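PDB 6TQD: intimin from Escherichia coli O127:H6 str. E2348/69, which probably mediates intimate attachment of the bacterium to host cells, its D00 and D0 domains forming a constitutively extended juncture within the extracellular passenger. Local coordinates for residues A[15-20]-A[101-106]; A[107-112]-A[191-196]; A[131-136]-A[169-174]; A[146-151]-A[186-191]; A[157-162]-A[174-179]. All coordinates share one frame; numbering follows the deposited sequence. Where two conformers were deposited one is given.

Contact 1. Residues A[15-20]-A[101-106]; sequences NGTERS and LSNGQV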
# COMPACT_ATOMS: atom_id res chain seq x y z
N ASN A 15 -3.42 5.52 6.91
CA ASN A 15 -3.31 4.77 5.66
C ASN A 15 -4.21 5.46 4.65
O ASN A 15 -5.40 5.64 4.91
CB ASN A 15 -3.79 3.34 5.88
CG ASN A 15 -3.03 2.63 6.98
OD1 ASN A 15 -1.83 2.37 6.85
ND2 ASN A 15 -3.73 2.30 8.05
N GLY A 16 -3.63 5.90 3.54
CA GLY A 16 -4.40 6.66 2.57
C GLY A 16 -3.88 6.55 1.16
O GLY A 16 -2.77 6.11 0.91
N THR A 17 -4.72 7.02 0.24
CA THR A 17 -4.36 7.01 -1.16
C THR A 17 -3.33 8.10 -1.43
O THR A 17 -3.36 9.19 -0.83
CB THR A 17 -5.60 7.32 -2.00
OG1 THR A 17 -6.59 6.30 -1.79
CG2 THR A 17 -5.25 7.32 -3.51
N GLU A 18 -2.41 7.81 -2.35
CA GLU A 18 -1.39 8.77 -2.75
C GLU A 18 -2.04 10.10 -3.11
O GLU A 18 -3.10 10.15 -3.75
CB GLU A 18 -0.64 8.20 -3.96
CG GLU A 18 -1.52 7.87 -5.17
CD GLU A 18 -0.74 7.33 -6.35
OE1 GLU A 18 -1.18 6.32 -6.95
OE2 GLU A 18 0.33 7.91 -6.67
N ARG A 19 -1.40 11.19 -2.69
CA ARG A 19 -1.80 12.57 -2.95
C ARG A 19 -3.07 12.99 -2.21
O ARG A 19 -3.59 14.09 -2.46
CB ARG A 19 -1.94 12.85 -4.45
CG ARG A 19 -0.66 12.62 -5.25
CD ARG A 19 -0.83 13.05 -6.71
NE ARG A 19 0.35 12.77 -7.52
CZ ARG A 19 0.58 11.63 -8.17
NH1 ARG A 19 -0.30 10.63 -8.10
NH2 ARG A 19 1.68 11.48 -8.89
N SER A 20 -3.58 12.17 -1.30
CA SER A 20 -4.75 12.57 -0.53
C SER A 20 -4.36 13.41 0.70
O SER A 20 -3.20 13.44 1.12
CB SER A 20 -5.57 11.35 -0.07
OG SER A 20 -4.88 10.57 0.88
N LEU A 101 -1.01 4.17 -0.23
CA LEU A 101 -1.50 3.20 -1.20
C LEU A 101 -1.65 3.87 -2.56
O LEU A 101 -1.84 5.08 -2.67
CB LEU A 101 -2.83 2.62 -0.75
CG LEU A 101 -2.83 1.73 0.50
CD1 LEU A 101 -2.71 2.53 1.78
CD2 LEU A 101 -4.08 0.87 0.54
N SER A 102 -1.56 3.06 -3.61
CA SER A 102 -1.69 3.59 -4.96
C SER A 102 -3.16 3.83 -5.29
O SER A 102 -4.07 3.31 -4.64
CB SER A 102 -1.06 2.62 -5.95
OG SER A 102 -1.93 1.53 -6.18
N ASN A 103 -3.39 4.62 -6.35
CA ASN A 103 -4.74 4.96 -6.76
C ASN A 103 -5.63 3.73 -6.91
O ASN A 103 -6.83 3.77 -6.60
CB ASN A 103 -4.70 5.72 -8.09
CG ASN A 103 -4.30 7.16 -7.92
OD1 ASN A 103 -4.73 7.83 -6.99
ND2 ASN A 103 -3.48 7.65 -8.84
N GLY A 104 -5.07 2.62 -7.37
CA GLY A 104 -5.87 1.44 -7.60
C GLY A 104 -6.10 0.54 -6.41
O GLY A 104 -6.72 -0.52 -6.56
N GLN A 105 -5.66 0.93 -5.22
CA GLN A 105 -5.75 0.08 -4.04
C GLN A 105 -6.75 0.67 -3.05
O GLN A 105 -7.10 1.85 -3.12
CB GLN A 105 -4.36 -0.08 -3.40
CG GLN A 105 -3.37 -0.84 -4.31
CD GLN A 105 -1.90 -0.64 -3.95
OE1 GLN A 105 -1.55 0.12 -3.05
NE2 GLN A 105 -1.03 -1.33 -4.68
N VAL A 106 -7.18 -0.16 -2.10
CA VAL A 106 -8.26 0.18 -1.17
C VAL A 106 -7.75 0.08 0.26
O VAL A 106 -7.24 -0.97 0.67
CB VAL A 106 -9.49 -0.73 -1.39
CG1 VAL A 106 -10.58 -0.40 -0.39
CG2 VAL A 106 -10.01 -0.59 -2.83
O HOH W 1 -2.98 10.71 -7.59
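Leu101 O is gripped by two groups of the segment 15-20: Glu18 N donates a hydrogen bond of 2.8 Å to it, and Thr17 CA adds a C-H...O contact. Together with the bond from Leu101 N to Gly16 O (2.9 Å), these tie the edge strand 14-17 in parallel to the end of strand 90-101, a pairing that recalls the A'-G pair of immunoglobulin-like sandwiches. Beyond the bridge both chains turn, 17-20 as type II and 102-105 as type I, and side chains take over the ladder's work. Glu18 CG lies between its own backbone N and carbonyl carbon (chi1 58°), and the extended chain carries the carboxylate across to the second turn. There OE1 accepts from Asn103 N at 2.9 Å through its anti lone pair. Asn103 ND2 is near OE1 too, but poorly angled for a hydrogen bond; the amide and carboxylate planes are 24° apart, and Asn103 OD1 meets Thr17 CG2 at 3.6 Å. The other oxygen, OE2, is bonded to Tyr69 N and, in the conformer described here, forms a salt bridge with Arg19 NH1, so both carboxylate oxygens are held. Each turn also has its own brace: Ser102 N donates to Gln105 OE1, and Thr17 O receives Ser20 N as well as Ser20 OG. At the solvent side, water 1 accepts from Arg19 NH1 at 2.7 Å and weakly from Asn103 ND2.

Contact 2. Residues A[107-112]-A[191-196]; sequences VDQVGV and AEMTSA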
# COMPACT_ATOMS: atom_id res chain seq x y z
N VAL A 107 -7.92 1.17 1.02
CA VAL A 107 -7.50 1.17 2.41
C VAL A 107 -8.26 0.11 3.21
O VAL A 107 -9.48 -0.05 3.07
CB VAL A 107 -7.70 2.57 3.02
CG1 VAL A 107 -7.48 2.53 4.52
CG2 VAL A 107 -6.77 3.57 2.36
N ASP A 108 -7.53 -0.60 4.06
CA ASP A 108 -8.03 -1.61 4.98
C ASP A 108 -8.46 -2.89 4.29
O ASP A 108 -8.94 -3.82 4.96
CB ASP A 108 -9.20 -1.12 5.86
CG ASP A 108 -8.80 0.01 6.80
OD1 ASP A 108 -9.67 0.87 7.09
OD2 ASP A 108 -7.64 0.04 7.25
N GLN A 109 -8.28 -3.00 2.98
CA GLN A 109 -8.71 -4.18 2.24
C GLN A 109 -7.56 -5.19 2.18
O GLN A 109 -6.40 -4.81 2.05
CB GLN A 109 -9.11 -3.78 0.83
CG GLN A 109 -9.55 -4.94 -0.05
CD GLN A 109 -9.75 -4.51 -1.49
OE1 GLN A 109 -10.86 -4.22 -1.90
NE2 GLN A 109 -8.67 -4.43 -2.23
N VAL A 110 -7.90 -6.47 2.29
CA VAL A 110 -6.96 -7.55 1.99
C VAL A 110 -7.03 -7.76 0.48
O VAL A 110 -7.99 -8.35 -0.02
CB VAL A 110 -7.28 -8.83 2.76
CG1 VAL A 110 -6.35 -9.95 2.35
CG2 VAL A 110 -7.20 -8.58 4.27
N GLY A 111 -6.04 -7.26 -0.25
CA GLY A 111 -6.13 -7.21 -1.70
C GLY A 111 -4.79 -7.49 -2.36
O GLY A 111 -3.73 -7.35 -1.77
N VAL A 112 -4.89 -7.90 -3.63
CA VAL A 112 -3.70 -8.11 -4.46
C VAL A 112 -3.12 -6.74 -4.81
O VAL A 112 -3.80 -5.90 -5.41
CB VAL A 112 -4.05 -8.88 -5.73
CG1 VAL A 112 -2.79 -9.06 -6.61
CG2 VAL A 112 -4.66 -10.23 -5.40
N ALA A 191 -10.94 -12.31 -2.15
CA ALA A 191 -12.38 -12.26 -1.91
C ALA A 191 -12.90 -10.84 -1.67
O ALA A 191 -13.99 -10.50 -2.14
CB ALA A 191 -12.73 -13.14 -0.70
N GLU A 192 -12.14 -10.00 -0.95
CA GLU A 192 -12.63 -8.67 -0.60
C GLU A 192 -12.57 -7.68 -1.77
O GLU A 192 -13.26 -6.65 -1.73
CB GLU A 192 -11.84 -8.09 0.58
CG GLU A 192 -12.07 -8.78 1.91
CD GLU A 192 -11.28 -8.16 3.06
OE1 GLU A 192 -10.66 -7.09 2.89
OE2 GLU A 192 -11.26 -8.76 4.16
N MET A 193 -11.76 -7.94 -2.79
CA MET A 193 -11.60 -7.00 -3.89
C MET A 193 -12.89 -6.90 -4.70
O MET A 193 -13.65 -7.87 -4.82
CB MET A 193 -10.47 -7.44 -4.82
CG MET A 193 -9.11 -7.35 -4.18
SD MET A 193 -7.82 -8.10 -5.15
CE MET A 193 -7.60 -7.00 -6.52
N THR A 194 -13.12 -5.72 -5.27
CA THR A 194 -14.31 -5.49 -6.10
C THR A 194 -14.13 -6.02 -7.51
O THR A 194 -15.12 -6.32 -8.19
CB THR A 194 -14.69 -4.01 -6.09
OG1 THR A 194 -13.62 -3.21 -6.62
CG2 THR A 194 -15.00 -3.54 -4.67
N SER A 195 -12.88 -6.08 -7.99
CA SER A 195 -12.55 -6.61 -9.30
C SER A 195 -11.11 -7.10 -9.25
O SER A 195 -10.35 -6.76 -8.35
CB SER A 195 -12.73 -5.55 -10.39
OG SER A 195 -11.86 -4.46 -10.17
N ALA A 196 -10.75 -7.93 -10.23
CA ALA A 196 -9.42 -8.52 -10.25
C ALA A 196 -8.37 -7.51 -10.73
O ALA A 196 -8.69 -6.51 -11.37
CB ALA A 196 -9.39 -9.76 -11.17
O HOH W 2 -10.05 -6.46 5.75
O HOH W 3 -11.01 -3.75 -4.99
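The backbones of 107-112 and 191-196 pass without forming a beta bridge, their nearest CA atoms (Gly111 and Met193) 5.9 Å apart. The first segment leads from the N-terminal domain into strand 111-117 of the bacterial Ig-like domain, and the second is the loop of the hairpin between strands 182-189 and 197-205, so side chains must join what no ladder connects. Glu192 reaches across with an extended chain, and its OE1 accepts from Val110 N at 2.9 Å. That bond is nearly straight (171° at the hydrogen) although the donor stands above the carboxylate plane rather than in it. Gln109 runs the other way alongside Glu192, its amide turned 63° from the carboxylate, and CG lies 3.8 Å from Glu192 OE1. With CG anti to the backbone nitrogen, the extended Gln109 chain crosses the Met193 side chain at about a right angle, and Gln109 NE2 is 3.5 Å from Met193 CG. Chi1 (-68°) and an extended chi2 of Met193 set SD beside Val112, the bend at chi3 only turning CE: Val112 N donates a weak hydrogen bond to the sulfur at 3.3 Å, and Val112 CG2 packs on the same atom. Thr190, just ahead of the loop, adds a tie through OG1 to Val110 O. Water 3 completes the junction, donating to Gln109 OE1 at 3.1 Å and accepting from Thr194 N at 2.9 Å.

Contact 3. Residues A[131-136]-A[169-174]; sequences TYTATV and SGKATV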
# COMPACT_ATOMS: atom_id res chain seq x y z
N THR A 131 5.65 -17.88 -15.24
CA THR A 131 5.23 -18.01 -13.85
C THR A 131 4.84 -16.64 -13.30
O THR A 131 5.63 -15.69 -13.38
CB THR A 131 6.33 -18.63 -12.99
OG1 THR A 131 6.66 -19.92 -13.52
CG2 THR A 131 5.86 -18.78 -11.55
N TYR A 132 3.65 -16.57 -12.73
CA TYR A 132 3.10 -15.33 -12.18
C TYR A 132 3.13 -15.39 -10.67
O TYR A 132 2.91 -16.44 -10.07
CB TYR A 132 1.66 -15.13 -12.64
CG TYR A 132 1.49 -14.77 -14.09
CD1 TYR A 132 1.61 -15.72 -15.10
CD2 TYR A 132 1.18 -13.47 -14.46
CE1 TYR A 132 1.44 -15.38 -16.43
CE2 TYR A 132 1.02 -13.12 -15.79
CZ TYR A 132 1.14 -14.08 -16.77
OH TYR A 132 0.98 -13.75 -18.10
N THR A 133 3.37 -14.23 -10.05
CA THR A 133 3.40 -14.10 -8.60
C THR A 133 2.46 -12.96 -8.23
O THR A 133 2.61 -11.85 -8.72
CB THR A 133 4.81 -13.78 -8.10
OG1 THR A 133 5.71 -14.82 -8.48
CG2 THR A 133 4.81 -13.65 -6.57
N ALA A 134 1.49 -13.26 -7.39
CA ALA A 134 0.60 -12.27 -6.81
C ALA A 134 1.03 -12.01 -5.37
O ALA A 134 1.32 -12.95 -4.62
CB ALA A 134 -0.84 -12.77 -6.80
N THR A 135 1.08 -10.74 -5.00
CA THR A 135 1.35 -10.32 -3.64
C THR A 135 0.07 -9.73 -3.05
O THR A 135 -0.56 -8.88 -3.68
CB THR A 135 2.47 -9.28 -3.60
OG1 THR A 135 3.64 -9.81 -4.23
CG2 THR A 135 2.82 -8.94 -2.15
N VAL A 136 -0.30 -10.19 -1.86
CA VAL A 136 -1.50 -9.74 -1.17
C VAL A 136 -1.07 -8.96 0.06
O VAL A 136 -0.32 -9.47 0.90
CB VAL A 136 -2.40 -10.93 -0.76
CG1 VAL A 136 -3.61 -10.43 0.04
CG2 VAL A 136 -2.84 -11.70 -1.99
N SER A 169 4.91 -14.86 3.23
CA SER A 169 5.34 -13.58 2.69
C SER A 169 4.28 -12.93 1.81
O SER A 169 4.58 -11.96 1.10
CB SER A 169 6.64 -13.76 1.90
OG SER A 169 7.67 -14.29 2.73
N GLY A 170 3.06 -13.45 1.82
CA GLY A 170 1.97 -12.86 1.08
C GLY A 170 1.95 -13.18 -0.40
O GLY A 170 1.25 -12.51 -1.15
N LYS A 171 2.68 -14.19 -0.84
CA LYS A 171 2.84 -14.47 -2.26
C LYS A 171 2.18 -15.79 -2.65
O LYS A 171 2.28 -16.79 -1.94
CB LYS A 171 4.33 -14.49 -2.64
CG LYS A 171 5.01 -13.14 -2.37
CD LYS A 171 6.35 -13.02 -3.08
CE LYS A 171 7.06 -11.73 -2.71
NZ LYS A 171 6.25 -10.51 -3.01
N ALA A 172 1.49 -15.77 -3.79
CA ALA A 172 0.89 -16.96 -4.39
C ALA A 172 1.27 -16.99 -5.86
O ALA A 172 1.34 -15.95 -6.50
CB ALA A 172 -0.64 -16.91 -4.25
N THR A 173 1.51 -18.19 -6.41
CA THR A 173 2.02 -18.32 -7.76
C THR A 173 1.15 -19.24 -8.61
O THR A 173 0.38 -20.06 -8.09
CB THR A 173 3.48 -18.82 -7.80
OG1 THR A 173 3.56 -20.13 -7.22
CG2 THR A 173 4.40 -17.88 -7.05
N VAL A 174 1.28 -19.08 -9.93
CA VAL A 174 0.59 -19.91 -10.91
C VAL A 174 1.42 -19.86 -12.19
O VAL A 174 2.16 -18.91 -12.41
CB VAL A 174 -0.85 -19.41 -11.14
CG1 VAL A 174 -0.85 -18.04 -11.79
CG2 VAL A 174 -1.65 -20.41 -11.97
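Strands 130-138 and 171-177, which probably correspond to B and E of an immunoglobulin-like sandwich, form an antiparallel pair inside one sheet of the C-terminal domain. The axes of the short strand segments 131-136 and 171-174 approach to 4.6 Å, at 156° to each other. Hydrogen-bonded pairs alternate with non-hydrogen-bonded ones: Tyr132 N donates to Val174 O at 2.8 Å, Val174 N donates back to Tyr132 O, and Ala134 and Ala172 exchange the same two bonds. Between these rungs CA-H...O contacts close the gaps, as where Thr173 CA approaches Tyr132 O. The ladder ends at Gly170, which has a positive phi (80°) and whose carbonyl oxygen accepts from Val136 N at 2.9 Å. The two faces differ in character. Tyr132, Ala134, Ala172 and Val174 turn toward the opposite sheet; Tyr132 CB touches Val174 CG1 at 3.9 Å, and the tyrosine ring goes on to meet that of Phe115. Val148, from strand 147-154 of the opposing sheet, touches both of the small alanines in the middle. On the other face, Thr133 and Thr173 stand side by side and point the same way, with OG1 of Thr133 against CG2 of Thr173 at 3.6 Å. Lys171 crosses Thr133, its CD lying 3.9 Å from Thr133 CG2, and then lies along Thr135. A bend at the last torsion (chi4 -57°) turns the ammonium toward Thr135 of the partner strand, which leaves Lys171 NZ 3.0 Å from Thr135 OG1.

Contact 4. Residues A[146-151]-A[186-191]; sequences VPVSFN and VSAKTA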
# COMPACT_ATOMS: atom_id res chain seq x y z
N VAL A 146 -3.94 -16.40 2.37
CA VAL A 146 -5.11 -15.81 1.72
C VAL A 146 -5.32 -16.48 0.37
O VAL A 146 -4.37 -16.53 -0.43
CB VAL A 146 -4.95 -14.29 1.54
CG1 VAL A 146 -6.17 -13.70 0.82
CG2 VAL A 146 -4.73 -13.61 2.87
N PRO A 147 -6.52 -16.98 0.05
CA PRO A 147 -6.74 -17.56 -1.28
C PRO A 147 -6.76 -16.49 -2.37
O PRO A 147 -7.45 -15.47 -2.25
CB PRO A 147 -8.12 -18.23 -1.16
CG PRO A 147 -8.34 -18.40 0.32
CD PRO A 147 -7.63 -17.26 0.97
N VAL A 148 -6.04 -16.75 -3.45
CA VAL A 148 -5.98 -15.87 -4.61
C VAL A 148 -6.54 -16.62 -5.80
O VAL A 148 -6.11 -17.75 -6.07
CB VAL A 148 -4.54 -15.42 -4.89
CG1 VAL A 148 -4.50 -14.53 -6.10
CG2 VAL A 148 -3.95 -14.69 -3.68
N SER A 149 -7.47 -16.00 -6.52
CA SER A 149 -8.11 -16.60 -7.68
C SER A 149 -7.45 -16.06 -8.95
O SER A 149 -7.26 -14.85 -9.08
CB SER A 149 -9.60 -16.25 -7.71
OG SER A 149 -10.29 -16.91 -6.66
N PHE A 150 -7.12 -16.97 -9.87
CA PHE A 150 -6.45 -16.63 -11.12
C PHE A 150 -7.37 -16.91 -12.31
O PHE A 150 -8.07 -17.92 -12.34
CB PHE A 150 -5.16 -17.42 -11.31
CG PHE A 150 -4.19 -17.28 -10.17
CD1 PHE A 150 -3.90 -18.37 -9.37
CD2 PHE A 150 -3.55 -16.08 -9.92
CE1 PHE A 150 -3.01 -18.26 -8.33
CE2 PHE A 150 -2.67 -15.96 -8.88
CZ PHE A 150 -2.39 -17.06 -8.08
N ASN A 151 -7.35 -16.01 -13.29
CA ASN A 151 -8.21 -16.14 -14.45
C ASN A 151 -7.56 -15.51 -15.67
O ASN A 151 -6.89 -14.49 -15.57
CB ASN A 151 -9.57 -15.47 -14.20
CG ASN A 151 -10.40 -16.20 -13.17
OD1 ASN A 151 -10.45 -15.81 -12.00
ND2 ASN A 151 -11.05 -17.28 -13.59
N VAL A 186 -3.53 -12.21 -17.74
CA VAL A 186 -3.99 -13.00 -16.61
C VAL A 186 -4.28 -12.04 -15.46
O VAL A 186 -3.63 -11.00 -15.33
CB VAL A 186 -2.92 -14.02 -16.17
CG1 VAL A 186 -3.44 -14.88 -15.05
CG2 VAL A 186 -2.48 -14.87 -17.36
N SER A 187 -5.27 -12.40 -14.63
CA SER A 187 -5.65 -11.57 -13.49
C SER A 187 -5.61 -12.38 -12.21
O SER A 187 -5.68 -13.62 -12.21
CB SER A 187 -7.07 -11.02 -13.67
OG SER A 187 -8.03 -12.06 -13.53
N ALA A 188 -5.51 -11.65 -11.09
CA ALA A 188 -5.49 -12.21 -9.74
C ALA A 188 -6.46 -11.43 -8.86
O ALA A 188 -6.56 -10.21 -8.96
CB ALA A 188 -4.07 -12.08 -9.15
N LYS A 189 -7.15 -12.15 -7.98
CA LYS A 189 -8.16 -11.52 -7.14
C LYS A 189 -8.28 -12.24 -5.81
O LYS A 189 -8.14 -13.46 -5.72
CB LYS A 189 -9.52 -11.51 -7.85
CG LYS A 189 -10.60 -10.67 -7.17
CD LYS A 189 -11.93 -10.74 -7.89
CE LYS A 189 -13.03 -9.98 -7.15
NZ LYS A 189 -13.40 -10.60 -5.84
N THR A 190 -8.55 -11.45 -4.76
CA THR A 190 -8.93 -11.98 -3.45
C THR A 190 -10.39 -11.64 -3.17
O THR A 190 -11.00 -10.77 -3.82
CB THR A 190 -8.04 -11.41 -2.34
OG1 THR A 190 -8.15 -9.99 -2.35
CG2 THR A 190 -6.60 -11.84 -2.53
N ALA A 191 -10.94 -12.31 -2.15
CA ALA A 191 -12.38 -12.26 -1.91
C ALA A 191 -12.90 -10.84 -1.67
O ALA A 191 -13.99 -10.50 -2.14
CB ALA A 191 -12.73 -13.14 -0.70
O HOH W 4 -9.52 -14.49 -0.75
O HOH W 5 -8.66 -13.24 -11.01
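Ser149 and Lys189 exchange backbone bonds at the centre of this contact, with Ser149 N reaching Lys189 O at 2.7 Å; two residues on, Asn151 and Ser187 form a second hydrogen-bonded pair. On the inward face, between these pairs, the methyl of Ala188 is the meeting point. Its CB lies 3.9 Å from Val148 CG1 and 4.1 Å from Phe150 CD2, so a valine and an aromatic side chain close on one small group, while Ser187 O comes to the edge of the Phe150 ring. Farther along, Thr190 CG2 touches both Val146 CG1, at 3.9 Å, and Val148 CG2. The outward face is polar. Water 5 donates to Ser149 O at 2.9 Å and accepts from Ser187 OG at the same length, stitching the two strands above the ladder. Lys189 is extended as far as CE and bends at its last torsion, and its NZ donates to Thr190 O and to Met193 O, both on its own side of the contact. Beyond the last rung, water 4 takes the place of a direct bond, accepting from Ala191 N and donating to Pro147 O at 2.7 Å. In a second shell, Phe150 leans on Val174 of the opposite sheet. Strand pairing of this kind, one face apolar and the other polar, is consistent with the C and F strands of an immunoglobulin-like sandwich.

Contact 5. Residues A[157-162]-A[174-179]; sequences AVLSAN and VTLKSD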
# COMPACT_ATOMS: atom_id res chain seq x y z
N ALA A 157 -4.70 -19.65 -23.69
CA ALA A 157 -3.63 -20.22 -22.88
C ALA A 157 -4.26 -21.12 -21.83
O ALA A 157 -5.48 -21.28 -21.78
CB ALA A 157 -2.76 -19.12 -22.26
N VAL A 158 -3.42 -21.70 -20.97
CA VAL A 158 -3.86 -22.62 -19.93
C VAL A 158 -3.13 -22.29 -18.64
O VAL A 158 -1.89 -22.22 -18.61
CB VAL A 158 -3.59 -24.09 -20.32
CG1 VAL A 158 -4.11 -25.03 -19.25
CG2 VAL A 158 -4.20 -24.41 -21.69
N LEU A 159 -3.89 -22.10 -17.56
CA LEU A 159 -3.34 -21.86 -16.23
C LEU A 159 -3.14 -23.19 -15.51
O LEU A 159 -3.93 -24.13 -15.67
CB LEU A 159 -4.28 -20.98 -15.41
CG LEU A 159 -4.33 -19.50 -15.77
CD1 LEU A 159 -5.50 -18.84 -15.08
CD2 LEU A 159 -3.04 -18.79 -15.41
N SER A 160 -2.06 -23.27 -14.72
CA SER A 160 -1.79 -24.50 -13.97
C SER A 160 -2.78 -24.74 -12.85
O SER A 160 -2.94 -25.88 -12.41
CB SER A 160 -0.35 -24.48 -13.44
OG SER A 160 -0.14 -23.36 -12.60
N ALA A 161 -3.43 -23.69 -12.36
CA ALA A 161 -4.41 -23.79 -11.29
C ALA A 161 -5.27 -22.53 -11.34
O ALA A 161 -4.87 -21.51 -11.90
CB ALA A 161 -3.74 -23.89 -9.91
N ASN A 162 -6.45 -22.61 -10.74
CA ASN A 162 -7.34 -21.45 -10.68
C ASN A 162 -7.37 -20.79 -9.31
O ASN A 162 -8.10 -19.81 -9.13
CB ASN A 162 -8.76 -21.81 -11.15
CG ASN A 162 -9.43 -22.86 -10.26
OD1 ASN A 162 -9.23 -22.88 -9.05
ND2 ASN A 162 -10.23 -23.72 -10.88
N VAL A 174 1.28 -19.08 -9.93
CA VAL A 174 0.59 -19.91 -10.91
C VAL A 174 1.42 -19.86 -12.19
O VAL A 174 2.16 -18.91 -12.41
CB VAL A 174 -0.85 -19.41 -11.14
CG1 VAL A 174 -0.85 -18.04 -11.79
CG2 VAL A 174 -1.65 -20.41 -11.97
N THR A 175 1.28 -20.88 -13.04
CA THR A 175 2.00 -20.90 -14.31
C THR A 175 1.02 -20.84 -15.48
O THR A 175 -0.15 -21.20 -15.35
CB THR A 175 2.92 -22.11 -14.48
OG1 THR A 175 2.14 -23.28 -14.76
CG2 THR A 175 3.76 -22.34 -13.22
N LEU A 176 1.52 -20.34 -16.61
CA LEU A 176 0.75 -20.14 -17.83
C LEU A 176 1.53 -20.72 -19.00
O LEU A 176 2.73 -20.48 -19.11
CB LEU A 176 0.54 -18.64 -18.05
CG LEU A 176 -0.35 -18.27 -19.23
CD1 LEU A 176 -1.81 -18.50 -18.87
CD2 LEU A 176 -0.10 -16.83 -19.66
N LYS A 177 0.85 -21.46 -19.87
CA LYS A 177 1.44 -22.04 -21.08
C LYS A 177 0.46 -21.85 -22.22
O LYS A 177 -0.75 -21.69 -22.01
CB LYS A 177 1.73 -23.54 -20.92
CG LYS A 177 2.67 -23.88 -19.77
CD LYS A 177 2.74 -25.38 -19.53
CE LYS A 177 3.62 -25.70 -18.33
NZ LYS A 177 3.70 -27.16 -18.07
N SER A 178 0.96 -21.88 -23.45
CA SER A 178 0.07 -21.74 -24.60
C SER A 178 0.68 -22.40 -25.83
O SER A 178 1.89 -22.37 -26.02
CB SER A 178 -0.21 -20.27 -24.92
OG SER A 178 -1.11 -20.16 -26.01
N ASP A 179 -0.20 -22.98 -26.66
CA ASP A 179 0.14 -23.54 -27.96
C ASP A 179 -0.13 -22.57 -29.11
O ASP A 179 0.05 -22.95 -30.27
CB ASP A 179 -0.70 -24.80 -28.21
CG ASP A 179 -0.27 -25.97 -27.36
OD1 ASP A 179 0.86 -26.46 -27.56
OD2 ASP A 179 -1.07 -26.40 -26.50
O HOH W 6 0.07 -23.83 -17.26
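Leu176 CD1 is the bump at the middle of this antiparallel pair, filling the notch between Ala157 CB (3.6 Å) and Leu159 CD2 (3.7 Å). The pair joins the short strand 158-159 to the end of strand 171-177, probably in the position of a D strand beside E in an immunoglobulin-like sandwich, with its leucines turned inward onto Ile152 and Val186 of the other sheet. Leu159 in turn is wedged by its CD2 between that methyl and Val174 CG2, the two leucine side chains inclined across each other. At one end of the row Ala157 CB nestles against the strand, 3.3 Å from Lys177 O and close to Ser178 CB. Val158 and Lys177 hold the ladder with paired backbone bonds, but at the far end a side chain replaces a carbonyl: Ser160 OG, swung over its own backbone by a chi1 of 58°, accepts from Thr175 N at 2.9 Å, and Ser160 N donates to Thr175 O. The chain then leaves for strand 163-165 in the opposite sheet. At this exit Val174 CG2 packs against the departing chain, 3.4 Å from both Ser160 OG and Ala161 O, and buries that carbonyl oxygen, which has no polar partner in the model.

The five contacts illustrate how an extended two-domain rod divides its chemistry. Contact 1 closes the N-terminal domain and contact 2 braces the start of the next; Val107 of contact 2 packs against both Asn15 and Leu101, so the two meet at the juncture, and both add charged or polar side chains to backbone bonds or apolar packing in partly exposed loops. Contacts 3 and 4 lie in opposing sheets of the C-terminal sandwich, and their inward faces interlock, as where Val136 packs on Val148; contact 3 is the more buried. Contact 5 shares Val174 and strand 171-177 with contact 3, extends its sheet to the edge, and meets contact 4 where Asn162 pairs with Phe150.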